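Local atomic coordinates of transcriptional activator, putative (Pyrococcus furiosus, PDB entry 1RTW), a protein that is of unknown function but is named a putative transcriptional activator and has the all-helical fold of the TENA/THI-4/PQQC family. Residues Met82-Lys86 with Glu151-Trp156; Met26-Ile31 with Leu143-Tyr149. All blocks are in the same frame, centred on the assembly; numbering follows the deposited sequence.

Contact 1: residues Met82-Lys86 with Glu151-Trp156; sequences MFEKK and EFINHW
M82, a selenomethionine, sits as a knob among E151, F152, H155 and W156 of the facing helix. Its chain runs straight out, CG anti to the backbone N, and then bends at the last torsion (chi3 73°). That bend lays CE over one face of the W156 six-membered ring, a CH-pi contact 4.2 Å from the ring centroid. CE also meets F152 CD1 at 3.8 Å. SE lies obliquely to the F152 ring, 4.6 Å from its centroid, a Met-aromatic contact.

The aromatic rings lock together beside this knob. F152 turns its edge to the face of F83, with planes at 83° and CE1 over the centre of the F83 ring. F83 CE2 also touches W156 CH2 at 3.9 Å. F83 further touches L40, D43 and V47 of helix 33-60, and F152 touches L40. The alkyl part of K86 packs at the F152 edge, its CG 3.4 Å from F152 CE2.

Charge gathers at the E151 end. K86 NZ makes a weak, salt-bridged hydrogen bond to E151 OE1 at 3.4 Å and another weak one to OE2. Its stronger partner is the carbonyl oxygen of P148. K85 NZ adds a long salt bridge to E151 OE2 at 3.7 Å. E151 thus serves two lysines loosely.

The two segments run antiparallel, with axes 168° apart in direction and 11.7 Å apart at closest approach. M82 makes a single knob-into-hole contact between helices 66-89 and 150-157 of the all-helical TENA/THI-4/PQQC fold.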
# COMPACT_ATOMS: atom_id res chain seq x y z
N MSE B 82 -21.25 -9.98 -16.95
CA MSE B 82 -21.20 -10.30 -18.37
C MSE B 82 -20.41 -11.60 -18.61
O MSE B 82 -20.80 -12.44 -19.42
CB MSE B 82 -20.59 -9.14 -19.15
CG MSE B 82 -20.33 -9.44 -20.61
SE MSE B 82 -19.67 -7.92 -21.58
CE MSE B 82 -17.88 -7.83 -20.87
N PHE B 83 -19.30 -11.76 -17.89
CA PHE B 83 -18.47 -12.95 -18.02
C PHE B 83 -19.20 -14.15 -17.41
O PHE B 83 -19.20 -15.23 -17.97
CB PHE B 83 -17.12 -12.77 -17.32
CG PHE B 83 -16.07 -12.13 -18.16
CD1 PHE B 83 -15.06 -12.89 -18.73
CD2 PHE B 83 -16.05 -10.75 -18.36
CE1 PHE B 83 -14.05 -12.30 -19.49
CE2 PHE B 83 -15.05 -10.14 -19.12
CZ PHE B 83 -14.04 -10.93 -19.69
N GLU B 84 -19.82 -13.93 -16.26
CA GLU B 84 -20.54 -14.98 -15.55
C GLU B 84 -21.76 -15.52 -16.30
O GLU B 84 -22.01 -16.72 -16.29
CB GLU B 84 -20.93 -14.50 -14.16
CG GLU B 84 -19.73 -14.29 -13.25
CD GLU B 84 -19.96 -13.24 -12.18
OE1 GLU B 84 -21.07 -12.67 -12.09
OE2 GLU B 84 -19.00 -12.96 -11.43
N LYS B 85 -22.51 -14.63 -16.94
CA LYS B 85 -23.70 -15.01 -17.70
C LYS B 85 -23.22 -15.93 -18.83
O LYS B 85 -23.56 -17.11 -18.87
CB LYS B 85 -24.39 -13.78 -18.30
CG LYS B 85 -25.90 -13.92 -18.49
CD LYS B 85 -26.43 -12.94 -19.53
CE LYS B 85 -25.98 -13.36 -20.93
NZ LYS B 85 -26.20 -12.32 -21.98
N LYS B 86 -22.36 -15.38 -19.68
CA LYS B 86 -21.80 -16.09 -20.82
C LYS B 86 -21.25 -17.46 -20.43
O LYS B 86 -21.40 -18.43 -21.17
CB LYS B 86 -20.70 -15.25 -21.46
CG LYS B 86 -20.28 -15.74 -22.82
CD LYS B 86 -21.45 -15.65 -23.77
CE LYS B 86 -21.10 -16.20 -25.14
NZ LYS B 86 -22.30 -16.18 -26.03
N GLU B 151 -22.12 -9.98 -27.39
CA GLU B 151 -22.20 -9.23 -26.13
C GLU B 151 -20.89 -8.51 -25.83
O GLU B 151 -20.88 -7.30 -25.56
CB GLU B 151 -22.54 -10.17 -24.96
CG GLU B 151 -23.73 -11.09 -25.21
CD GLU B 151 -23.31 -12.55 -25.39
OE1 GLU B 151 -22.54 -12.84 -26.34
OE2 GLU B 151 -23.75 -13.40 -24.58
N PHE B 152 -19.78 -9.25 -25.90
CA PHE B 152 -18.45 -8.71 -25.65
C PHE B 152 -18.01 -7.69 -26.69
O PHE B 152 -17.43 -6.66 -26.36
CB PHE B 152 -17.41 -9.83 -25.59
CG PHE B 152 -17.67 -10.81 -24.50
CD1 PHE B 152 -17.08 -10.65 -23.26
CD2 PHE B 152 -18.54 -11.87 -24.70
CE1 PHE B 152 -17.36 -11.53 -22.23
CE2 PHE B 152 -18.82 -12.76 -23.69
CZ PHE B 152 -18.23 -12.59 -22.44
N ILE B 153 -18.30 -7.99 -27.96
CA ILE B 153 -17.94 -7.10 -29.05
C ILE B 153 -18.63 -5.76 -28.87
O ILE B 153 -18.00 -4.71 -29.01
CB ILE B 153 -18.34 -7.69 -30.40
CG1 ILE B 153 -17.71 -9.06 -30.57
CG2 ILE B 153 -17.87 -6.79 -31.53
CD1 ILE B 153 -18.18 -9.79 -31.80
N ASN B 154 -19.92 -5.80 -28.53
CA ASN B 154 -20.71 -4.59 -28.33
C ASN B 154 -20.29 -3.79 -27.11
O ASN B 154 -20.17 -2.57 -27.20
CB ASN B 154 -22.21 -4.93 -28.20
CG ASN B 154 -22.84 -5.30 -29.54
OD1 ASN B 154 -22.36 -4.91 -30.61
ND2 ASN B 154 -23.92 -6.08 -29.48
N HIS B 155 -20.08 -4.45 -25.98
CA HIS B 155 -19.69 -3.73 -24.77
C HIS B 155 -18.42 -2.91 -24.91
O HIS B 155 -18.42 -1.71 -24.62
CB HIS B 155 -19.58 -4.67 -23.56
CG HIS B 155 -19.07 -3.99 -22.33
ND1 HIS B 155 -17.81 -4.21 -21.83
CD2 HIS B 155 -19.61 -3.00 -21.58
CE1 HIS B 155 -17.59 -3.38 -20.82
NE2 HIS B 155 -18.66 -2.64 -20.65
N TRP B 156 -17.35 -3.51 -25.42
CA TRP B 156 -16.09 -2.79 -25.55
C TRP B 156 -15.97 -1.83 -26.74
O TRP B 156 -15.07 -0.99 -26.77
CB TRP B 156 -14.91 -3.75 -25.50
CG TRP B 156 -14.66 -4.24 -24.12
CD1 TRP B 156 -14.47 -3.49 -23.00
CD2 TRP B 156 -14.55 -5.60 -23.71
NE1 TRP B 156 -14.25 -4.29 -21.91
CE2 TRP B 156 -14.30 -5.61 -22.32
CE3 TRP B 156 -14.65 -6.83 -24.37
CZ2 TRP B 156 -14.13 -6.78 -21.59
CZ3 TRP B 156 -14.49 -7.99 -23.65
CH2 TRP B 156 -14.23 -7.96 -22.27

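Contact 2: residues Met26-Ile31 with Leu143-Tyr149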
# COMPACT_ATOMS: atom_id res chain seq x y z
N MSE B 26 -12.38 -13.81 -34.50
CA MSE B 26 -13.63 -13.35 -33.92
C MSE B 26 -14.46 -12.71 -35.04
O MSE B 26 -15.66 -12.98 -35.17
CB MSE B 26 -13.37 -12.29 -32.84
CG MSE B 26 -12.84 -12.82 -31.52
SE MSE B 26 -14.17 -13.66 -30.40
CE MSE B 26 -15.62 -12.43 -30.66
N ALA B 27 -13.79 -11.92 -35.87
CA ALA B 27 -14.41 -11.20 -36.99
C ALA B 27 -14.90 -12.09 -38.12
O ALA B 27 -15.92 -11.79 -38.74
CB ALA B 27 -13.45 -10.14 -37.53
N GLU B 28 -14.17 -13.17 -38.40
CA GLU B 28 -14.54 -14.10 -39.46
C GLU B 28 -15.28 -15.31 -38.92
O GLU B 28 -15.68 -16.19 -39.68
CB GLU B 28 -13.28 -14.56 -40.20
CG GLU B 28 -12.50 -13.44 -40.88
CD GLU B 28 -11.25 -13.92 -41.62
OE1 GLU B 28 -11.01 -15.15 -41.68
OE2 GLU B 28 -10.49 -13.07 -42.14
N ASN B 29 -15.45 -15.35 -37.60
CA ASN B 29 -16.12 -16.46 -36.91
C ASN B 29 -15.43 -17.80 -37.03
O ASN B 29 -16.04 -18.85 -36.79
CB ASN B 29 -17.58 -16.57 -37.32
CG ASN B 29 -18.51 -15.93 -36.33
OD1 ASN B 29 -18.95 -14.79 -36.51
ND2 ASN B 29 -18.79 -16.64 -35.24
N THR B 30 -14.15 -17.75 -37.37
CA THR B 30 -13.32 -18.94 -37.51
C THR B 30 -12.78 -19.36 -36.14
O THR B 30 -12.06 -20.35 -36.02
CB THR B 30 -12.11 -18.67 -38.43
OG1 THR B 30 -11.35 -17.58 -37.92
CG2 THR B 30 -12.58 -18.33 -39.84
N ILE B 31 -13.13 -18.59 -35.11
CA ILE B 31 -12.66 -18.85 -33.75
C ILE B 31 -13.20 -20.15 -33.17
O ILE B 31 -14.41 -20.38 -33.11
CB ILE B 31 -12.92 -17.62 -32.83
CG1 ILE B 31 -12.09 -17.72 -31.54
CG2 ILE B 31 -14.42 -17.46 -32.55
CD1 ILE B 31 -12.76 -18.48 -30.44
N LEU B 143 -16.54 -7.49 -38.78
CA LEU B 143 -17.45 -8.60 -38.52
C LEU B 143 -18.23 -8.97 -39.79
O LEU B 143 -19.07 -8.19 -40.25
CB LEU B 143 -18.41 -8.21 -37.40
CG LEU B 143 -19.15 -9.28 -36.61
CD1 LEU B 143 -18.16 -10.18 -35.89
CD2 LEU B 143 -20.07 -8.61 -35.60
N LYS B 144 -17.94 -10.14 -40.36
CA LYS B 144 -18.63 -10.62 -41.56
C LYS B 144 -20.10 -10.79 -41.24
O LYS B 144 -20.97 -10.19 -41.88
CB LYS B 144 -18.07 -11.95 -42.04
CG LYS B 144 -16.62 -11.94 -42.46
CD LYS B 144 -16.29 -13.18 -43.29
CE LYS B 144 -16.71 -14.46 -42.57
NZ LYS B 144 -16.51 -15.68 -43.42
N GLU B 145 -20.39 -11.62 -40.24
CA GLU B 145 -21.75 -11.87 -39.80
C GLU B 145 -21.80 -11.73 -38.30
O GLU B 145 -20.80 -11.41 -37.66
CB GLU B 145 -22.27 -13.25 -40.23
CG GLU B 145 -21.52 -14.43 -39.64
CD GLU B 145 -20.30 -14.81 -40.45
OE1 GLU B 145 -20.47 -15.41 -41.54
OE2 GLU B 145 -19.17 -14.51 -40.01
N ARG B 146 -22.97 -12.00 -37.73
CA ARG B 146 -23.19 -11.87 -36.30
C ARG B 146 -22.47 -12.96 -35.52
O ARG B 146 -22.60 -14.14 -35.83
CB ARG B 146 -24.68 -11.92 -36.03
CG ARG B 146 -25.14 -11.07 -34.88
CD ARG B 146 -25.06 -9.58 -35.17
NE ARG B 146 -25.51 -8.84 -34.00
CZ ARG B 146 -25.48 -7.51 -33.87
NH1 ARG B 146 -25.01 -6.75 -34.85
NH2 ARG B 146 -25.91 -6.95 -32.74
N SER B 147 -21.73 -12.54 -34.50
CA SER B 147 -20.95 -13.43 -33.65
C SER B 147 -21.70 -14.00 -32.44
O SER B 147 -22.65 -13.39 -31.95
CB SER B 147 -19.70 -12.70 -33.15
OG SER B 147 -19.11 -13.37 -32.05
N PRO B 148 -21.29 -15.19 -31.98
CA PRO B 148 -21.90 -15.85 -30.82
C PRO B 148 -21.43 -15.12 -29.57
O PRO B 148 -21.90 -15.39 -28.46
CB PRO B 148 -21.27 -17.25 -30.86
CG PRO B 148 -20.84 -17.43 -32.27
CD PRO B 148 -20.31 -16.08 -32.62
N TYR B 149 -20.47 -14.21 -29.75
CA TYR B 149 -19.91 -13.45 -28.64
C TYR B 149 -20.17 -11.97 -28.86
O TYR B 149 -19.37 -11.12 -28.45
CB TYR B 149 -18.41 -13.70 -28.54
CG TYR B 149 -18.05 -15.15 -28.72
CD1 TYR B 149 -18.47 -16.11 -27.80
CD2 TYR B 149 -17.33 -15.57 -29.84
CE1 TYR B 149 -18.18 -17.46 -27.99
CE2 TYR B 149 -17.04 -16.92 -30.04
CZ TYR B 149 -17.47 -17.85 -29.11
OH TYR B 149 -17.22 -19.19 -29.30
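The end of helix 21-28 docks on the loop between helices 118-142 and 150-157, where K144 N bonds to A27 O. This backbone hydrogen bond is 3.1 Å long and nearly straight (168°). L143 CA sends a CA-H...O contact to the same oxygen. The helix gives way to a turn at N29, which has positive phi.

The N29 side chain points into the loop. Its ND2 makes a close van der Waals contact with P148 CD at 3.1 Å. Its OD1 comes 3.5 Å from E145 OE2. That approach is no hydrogen bond and is probably electrostatically unfavourable.

M26, a selenomethionine, bends at both chi2 (-77°) and chi3 (-41°), and this curls CE against Y149 CD2 at 3.7 Å. SE lies obliquely to the same ring, a Met-aromatic contact. I31 CG2 meets the edge of the ring at Y149 CE2, also 3.7 Å away. F36 stacks on Y149 from helix 33-60.

Within the loop, S147 OG accepts from Y149 N at 2.8 Å. This ST turn leads to Y149, the N-cap of helix 150-157. With one hydrogen bond across, most of the interface is van der Waals contact, apolar at Y149 and mixed polar-apolar at N29 and K144.

In the fold
The two contacts share the region around helix 150-157. Contact 1 uses the helix itself, and contact 2 uses the loop that leads into it. They meet directly: I153 CD1 packs on S147 CB and on M26 CE, and K86 CE lies 3.7 Å from Y149 CD1. Contact 1 lies deeper, its centre about 14 Å from the chain centre. The centre of contact 2 is about 21 Å out, and it has more exposed residues. Chemistry follows place. Contact 1 is an aromatic, helix-on-helix interface with lysine-glutamate pairs at its border. Contact 2 mixes one backbone hydrogen bond with van der Waals contacts and has no salt bridge across it. Across the segments, M82 meets several rings, M26 only that of Y149.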